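Local coordinates for OBG-type G domain-containing protein (Pyrococcus horikoshii, PDB 2E87) that binds GDP and is probably an Obg-type GTP-binding protein related to NOG1, although its cellular role is unknown, at residues K289-D294 / K314-K319; V178-L183 / I251-P256. One frame throughout, in Å; residues are numbered along the deposited sequence.

Interaction 1. Residues K289-D294 / K314-K319; sequences KIDVAD and KISALK. With GDP (guanosine-5'-diphosphate), chain F.
Ile290 and Ile315 join two loops that meet the guanine base of GDP. The amide N of Ile290 donates to Ile315 O at 3.2 Å and 164°, and the branched side chain of Ile290 covers the same peptide, its CD1 lying 3.5 Å from Ile315 C while CG2 turns to the CB of Lys314. An isoleucine suits this place because its two branches cover the neighbouring backbone on a partly exposed margin.

Lys289 can be followed along the base. Its CB heads away from residues 314-319. At CG the chain reaches the pyrimidine ring, 3.8 Å from GDP N1, and a bend at chi2 (89°) carries CD toward C5. CE passes C4 and comes 3.7 Å from the ribose O4' of GDP. Beyond it NZ leaves the base for a salt bridge with Asp255, so the methylenes serve as a greasy cover and the ammonium as an anchor. Leu318 packs on the opposite face, with its CB 3.4 Å from GDP C6 and CD1 over the N3 side, making a sandwich of aliphatic chains around the purine.

The base edge is read by polar groups. Asp291 OD1 accepts a hydrogen bond from GDP N1 at 2.7 Å, nearly straight at 173°, and OD2 accepts a more bent one from N2 at 3.2 Å. Leu318 N donates to GDP O6 at 3.2 Å. Ser316 OG sits close to both O6 and Asp291 OD1, and also accepts from Lys319 N, an ST motif. With Asn288 just before them, Lys289 and Asp291 match NKxD (G4), and Ser316, Ala317 and Leu318 the SAL-type G5. A carboxylate facing two donors, with a backbone N-H facing the carbonyl, fits guanine; adenine, with an acceptor at N1, an amino group at position 6 and no amino group at position 2, would match none of these partners.

Interaction 2. Residues V178-L183 / I251-P256; sequences VGKSTL and IYIFDP. With GDP (guanosine-5'-diphosphate), chain F.
The P-loop and first turn of helix 180-187 rest on strand 249-254, where Ile253 fits beneath Val178, Gly179 and Leu183. Leu183 CG stands anti to the backbone N (chi1 172°), which brings CD2 down to the strand, 3.5 Å from Ile253 CD1. The same CD2 meets Ile251 CG2 tip to tip at 4.1 Å. Further along, Val178 sets CG2 4.0 Å from Ile253 CB and crosses Asp255 at an angle, with CG1 against its CB. Ile253 CD1 also reaches the backbone, 3.8 Å from Gly179 O. Aliphatic residues suit this buried layer: beta-branched Val178, Ile251 and Ile253 are compact and restricted, and Leu183 reaches across with its branched end, while Tyr252 and Phe254 leave the strand on its other face.

The loop is the Walker A (G1) element, GxxxxGKS, running from Gly174 to Ser181. Its Gly179 has phi 112°, a conformation in which a CB would be jammed against the preceding carbonyl oxygen, and its N-H is turned to the diphosphate, donating to O2B and O3A of GDP. Lys180 N bonds GDP O2B at 2.9 Å. Its side chain, bent at chi3 and chi4, wraps back so that NZ approaches that same O2B at 3.0 Å as well as binding Gly174 O. With a weak bond from Val178 N, O2B is therefore gripped by three amides and one ammonium, an arrangement likely to offset its negative charge. Ser181 N points almost straight at GDP O3B, 2.8 Å away at 175°, and its hydroxyl lies between O3B and O1A. Thr182 gives both its N-H and its OG1 hydroxyl to O1A on the alpha phosphate, at the N-terminal end of a helix whose dipole probably adds to the attraction.

Overall arrangement
From the N terminus, the chain passes through its helical region before reaching the G domain. Interaction 2 comes first: residues 178-183, following strand 169-173, meet residues 251-256, closing a long loop that contains strands 193-195, 204-211 and 214-220 and helix 234-241. Interaction 1 follows in series, neither nested nor crossed, and its shorter loop encloses helix 295-307. It joins the loops that follow the neighbouring strands 283-287 and 313-314, whereas interaction 2 ties helix 180-187 to the middle of the sheet. The two meet around one GDP, their centres about 10 Å apart, one at the base and the other at the phosphates, and they touch at several points, among them Ala317 on Thr182.

Interaction 1. Residues K289-D294 / K314-K319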
# COMPACT_ATOMS: atom_id res chain seq x y z
N LYS A 289 32.45 -10.08 -8.17
CA LYS A 289 33.77 -10.30 -7.58
C LYS A 289 34.76 -11.01 -8.53
O LYS A 289 35.60 -11.79 -8.07
CB LYS A 289 33.66 -11.13 -6.28
CG LYS A 289 33.39 -10.36 -5.00
CD LYS A 289 31.91 -10.19 -4.74
CE LYS A 289 31.68 -9.51 -3.39
NZ LYS A 289 32.01 -10.39 -2.23
N ILE A 290 34.67 -10.77 -9.83
CA ILE A 290 35.61 -11.42 -10.74
C ILE A 290 37.05 -10.93 -10.53
O ILE A 290 38.00 -11.60 -10.93
CB ILE A 290 35.24 -11.19 -12.22
CG1 ILE A 290 35.22 -9.70 -12.53
CG2 ILE A 290 33.91 -11.84 -12.52
CD1 ILE A 290 34.88 -9.39 -13.97
N ASP A 291 37.19 -9.76 -9.90
CA ASP A 291 38.50 -9.17 -9.65
C ASP A 291 39.28 -9.87 -8.53
O ASP A 291 40.49 -9.67 -8.38
CB ASP A 291 38.35 -7.69 -9.30
CG ASP A 291 37.51 -7.47 -8.04
OD1 ASP A 291 36.35 -7.91 -8.02
OD2 ASP A 291 38.02 -6.86 -7.07
N VAL A 292 38.59 -10.68 -7.74
CA VAL A 292 39.22 -11.38 -6.62
C VAL A 292 38.82 -12.86 -6.59
O VAL A 292 39.29 -13.63 -5.76
CB VAL A 292 38.84 -10.70 -5.27
CG1 VAL A 292 39.57 -11.35 -4.13
CG2 VAL A 292 39.18 -9.23 -5.32
N ALA A 293 37.95 -13.25 -7.52
CA ALA A 293 37.49 -14.63 -7.58
C ALA A 293 38.51 -15.59 -8.18
O ALA A 293 39.36 -15.18 -8.98
CB ALA A 293 36.18 -14.70 -8.37
N ASP A 294 38.43 -16.86 -7.79
CA ASP A 294 39.32 -17.90 -8.29
C ASP A 294 38.66 -18.60 -9.48
O ASP A 294 37.52 -19.05 -9.39
CB ASP A 294 39.60 -18.95 -7.20
CG ASP A 294 40.59 -18.46 -6.15
OD1 ASP A 294 41.71 -18.04 -6.52
OD2 ASP A 294 40.25 -18.50 -4.95
N LYS A 314 29.80 -11.70 -16.48
CA LYS A 314 30.87 -11.60 -15.49
C LYS A 314 31.11 -10.11 -15.17
O LYS A 314 31.16 -9.29 -16.08
CB LYS A 314 32.13 -12.27 -16.04
CG LYS A 314 31.95 -13.79 -16.14
CD LYS A 314 33.05 -14.49 -16.95
CE LYS A 314 32.81 -14.39 -18.46
NZ LYS A 314 33.83 -15.15 -19.26
N ILE A 315 31.24 -9.76 -13.89
CA ILE A 315 31.44 -8.36 -13.51
C ILE A 315 32.19 -8.15 -12.19
O ILE A 315 32.51 -9.09 -11.47
CB ILE A 315 30.08 -7.59 -13.34
CG1 ILE A 315 29.45 -7.94 -11.98
CG2 ILE A 315 29.10 -7.95 -14.46
CD1 ILE A 315 28.26 -7.07 -11.58
N SER A 316 32.43 -6.88 -11.89
CA SER A 316 33.07 -6.45 -10.65
C SER A 316 32.37 -5.15 -10.29
O SER A 316 32.75 -4.08 -10.75
CB SER A 316 34.56 -6.20 -10.83
OG SER A 316 35.09 -5.53 -9.69
N ALA A 317 31.33 -5.26 -9.48
CA ALA A 317 30.55 -4.10 -9.06
C ALA A 317 31.44 -3.01 -8.45
O ALA A 317 31.19 -1.82 -8.64
CB ALA A 317 29.47 -4.52 -8.06
N LEU A 318 32.47 -3.43 -7.73
CA LEU A 318 33.36 -2.48 -7.08
C LEU A 318 34.21 -1.68 -8.06
O LEU A 318 34.33 -0.46 -7.93
CB LEU A 318 34.29 -3.21 -6.10
CG LEU A 318 34.50 -2.56 -4.72
CD1 LEU A 318 35.58 -3.32 -3.97
CD2 LEU A 318 34.91 -1.10 -4.88
N LYS A 319 34.78 -2.35 -9.05
CA LYS A 319 35.64 -1.68 -10.01
C LYS A 319 35.00 -1.24 -11.32
O LYS A 319 35.68 -0.70 -12.19
CB LYS A 319 36.86 -2.53 -10.28
CG LYS A 319 37.76 -2.67 -9.07
CD LYS A 319 39.03 -3.41 -9.44
CE LYS A 319 39.99 -3.46 -8.27
NZ LYS A 319 41.16 -4.31 -8.62
PB GDP F . 25.00 -6.68 -0.41
O1B GDP F . 24.94 -7.04 1.07
O2B GDP F . 24.65 -7.95 -1.35
O3B GDP F . 24.45 -5.31 -0.83
O3A GDP F . 26.56 -6.52 -0.65
PA GDP F . 27.44 -5.17 -0.81
O1A GDP F . 27.00 -4.37 -1.99
O2A GDP F . 27.32 -4.30 0.55
O5' GDP F . 28.96 -5.65 -1.04
C5' GDP F . 29.39 -6.38 0.12
C4' GDP F . 30.92 -6.27 0.27
O4' GDP F . 31.58 -6.75 -0.96
C3' GDP F . 31.44 -4.84 0.42
O3' GDP F . 32.41 -4.36 1.36
C2' GDP F . 31.62 -4.39 -1.04
O2' GDP F . 32.63 -3.36 -1.06
C1' GDP F . 32.31 -5.63 -1.57
N9 GDP F . 32.23 -5.74 -3.03
C8 GDP F . 31.16 -5.43 -3.84
N7 GDP F . 31.46 -5.67 -5.09
C5 GDP F . 32.73 -6.15 -5.17
C6 GDP F . 33.59 -6.57 -6.24
O6 GDP F . 33.20 -6.54 -7.41
N1 GDP F . 34.85 -7.01 -5.93
C2 GDP F . 35.29 -7.05 -4.61
N2 GDP F . 36.55 -7.49 -4.32
N3 GDP F . 34.51 -6.66 -3.61
C4 GDP F . 33.23 -6.20 -3.84

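Interaction 2. Residues V178-L183 / I251-P256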
# COMPACT_ATOMS: atom_id res chain seq x y z
N VAL A 178 26.99 -10.04 -1.22
CA VAL A 178 27.45 -10.46 -2.54
C VAL A 178 27.65 -9.27 -3.48
O VAL A 178 28.18 -9.42 -4.57
CB VAL A 178 26.49 -11.46 -3.22
CG1 VAL A 178 26.38 -12.72 -2.40
CG2 VAL A 178 25.13 -10.82 -3.44
N GLY A 179 27.22 -8.08 -3.06
CA GLY A 179 27.38 -6.89 -3.88
C GLY A 179 26.11 -6.27 -4.43
O GLY A 179 26.17 -5.45 -5.35
N LYS A 180 24.96 -6.64 -3.88
CA LYS A 180 23.69 -6.11 -4.34
C LYS A 180 23.64 -4.58 -4.35
O LYS A 180 23.38 -3.98 -5.39
CB LYS A 180 22.55 -6.67 -3.48
CG LYS A 180 22.36 -8.18 -3.63
CD LYS A 180 21.02 -8.65 -3.03
CE LYS A 180 20.95 -8.41 -1.52
NZ LYS A 180 21.97 -9.23 -0.79
N SER A 181 23.88 -3.95 -3.20
CA SER A 181 23.83 -2.49 -3.13
C SER A 181 24.97 -1.83 -3.92
O SER A 181 24.80 -0.75 -4.47
CB SER A 181 23.87 -2.03 -1.68
OG SER A 181 25.07 -2.43 -1.06
N THR A 182 26.12 -2.48 -3.95
CA THR A 182 27.25 -1.95 -4.69
C THR A 182 26.84 -1.86 -6.14
O THR A 182 27.13 -0.88 -6.81
CB THR A 182 28.52 -2.85 -4.56
OG1 THR A 182 28.96 -2.87 -3.20
CG2 THR A 182 29.67 -2.31 -5.44
N LEU A 183 26.15 -2.89 -6.61
CA LEU A 183 25.69 -2.92 -8.00
C LEU A 183 24.58 -1.90 -8.25
O LEU A 183 24.54 -1.25 -9.29
CB LEU A 183 25.18 -4.31 -8.38
CG LEU A 183 24.51 -4.37 -9.75
CD1 LEU A 183 25.50 -3.96 -10.83
CD2 LEU A 183 24.01 -5.76 -10.02
N ILE A 251 17.75 -9.58 -11.21
CA ILE A 251 19.19 -9.76 -11.38
C ILE A 251 19.65 -10.57 -10.18
O ILE A 251 19.48 -10.15 -9.04
CB ILE A 251 19.98 -8.43 -11.38
CG1 ILE A 251 19.77 -7.67 -12.68
CG2 ILE A 251 21.47 -8.73 -11.23
CD1 ILE A 251 20.43 -6.29 -12.69
N TYR A 252 20.23 -11.73 -10.43
CA TYR A 252 20.70 -12.57 -9.34
C TYR A 252 22.22 -12.57 -9.33
O TYR A 252 22.85 -13.00 -10.30
CB TYR A 252 20.21 -14.00 -9.50
CG TYR A 252 20.33 -14.76 -8.21
CD1 TYR A 252 19.27 -14.81 -7.32
CD2 TYR A 252 21.55 -15.33 -7.83
CE1 TYR A 252 19.41 -15.40 -6.06
CE2 TYR A 252 21.70 -15.92 -6.58
CZ TYR A 252 20.62 -15.96 -5.70
OH TYR A 252 20.74 -16.53 -4.46
N ILE A 253 22.80 -12.09 -8.24
CA ILE A 253 24.24 -12.03 -8.12
C ILE A 253 24.84 -13.18 -7.31
O ILE A 253 24.41 -13.45 -6.19
CB ILE A 253 24.70 -10.73 -7.43
CG1 ILE A 253 24.14 -9.50 -8.14
CG2 ILE A 253 26.22 -10.69 -7.41
CD1 ILE A 253 24.52 -8.18 -7.49
N PHE A 254 25.82 -13.85 -7.91
CA PHE A 254 26.58 -14.93 -7.28
C PHE A 254 27.94 -14.33 -6.93
O PHE A 254 28.42 -13.44 -7.62
CB PHE A 254 26.85 -16.09 -8.24
CG PHE A 254 25.69 -17.01 -8.47
CD1 PHE A 254 24.90 -16.89 -9.61
CD2 PHE A 254 25.40 -18.02 -7.55
CE1 PHE A 254 23.85 -17.77 -9.84
CE2 PHE A 254 24.36 -18.90 -7.77
CZ PHE A 254 23.58 -18.78 -8.92
N ASP A 255 28.57 -14.83 -5.86
CA ASP A 255 29.91 -14.39 -5.46
C ASP A 255 30.79 -15.64 -5.44
O ASP A 255 30.91 -16.31 -4.42
CB ASP A 255 29.89 -13.74 -4.07
CG ASP A 255 31.30 -13.47 -3.53
OD1 ASP A 255 32.27 -13.59 -4.32
OD2 ASP A 255 31.45 -13.15 -2.32
N PRO A 256 31.41 -15.97 -6.57
CA PRO A 256 32.28 -17.15 -6.68
C PRO A 256 33.45 -17.20 -5.70
O PRO A 256 34.00 -18.27 -5.45
CB PRO A 256 32.75 -17.11 -8.13
CG PRO A 256 31.67 -16.37 -8.83
CD PRO A 256 31.34 -15.26 -7.86
PB GDP F . 25.00 -6.68 -0.41
O1B GDP F . 24.94 -7.04 1.07
O2B GDP F . 24.65 -7.95 -1.35
O3B GDP F . 24.45 -5.31 -0.83
O3A GDP F . 26.56 -6.52 -0.65
PA GDP F . 27.44 -5.17 -0.81
O1A GDP F . 27.00 -4.37 -1.99
O2A GDP F . 27.32 -4.30 0.55
O5' GDP F . 28.96 -5.65 -1.04
C5' GDP F . 29.39 -6.38 0.12
C4' GDP F . 30.92 -6.27 0.27
O4' GDP F . 31.58 -6.75 -0.96
C3' GDP F . 31.44 -4.84 0.42
O3' GDP F . 32.41 -4.36 1.36
C2' GDP F . 31.62 -4.39 -1.04
O2' GDP F . 32.63 -3.36 -1.06
C1' GDP F . 32.31 -5.63 -1.57
N9 GDP F . 32.23 -5.74 -3.03
C8 GDP F . 31.16 -5.43 -3.84
N7 GDP F . 31.46 -5.67 -5.09
C5 GDP F . 32.73 -6.15 -5.17
C6 GDP F . 33.59 -6.57 -6.24
O6 GDP F . 33.20 -6.54 -7.41
N1 GDP F . 34.85 -7.01 -5.93
C2 GDP F . 35.29 -7.05 -4.61
N2 GDP F . 36.55 -7.49 -4.32
N3 GDP F . 34.51 -6.66 -3.61
C4 GDP F . 33.23 -6.20 -3.84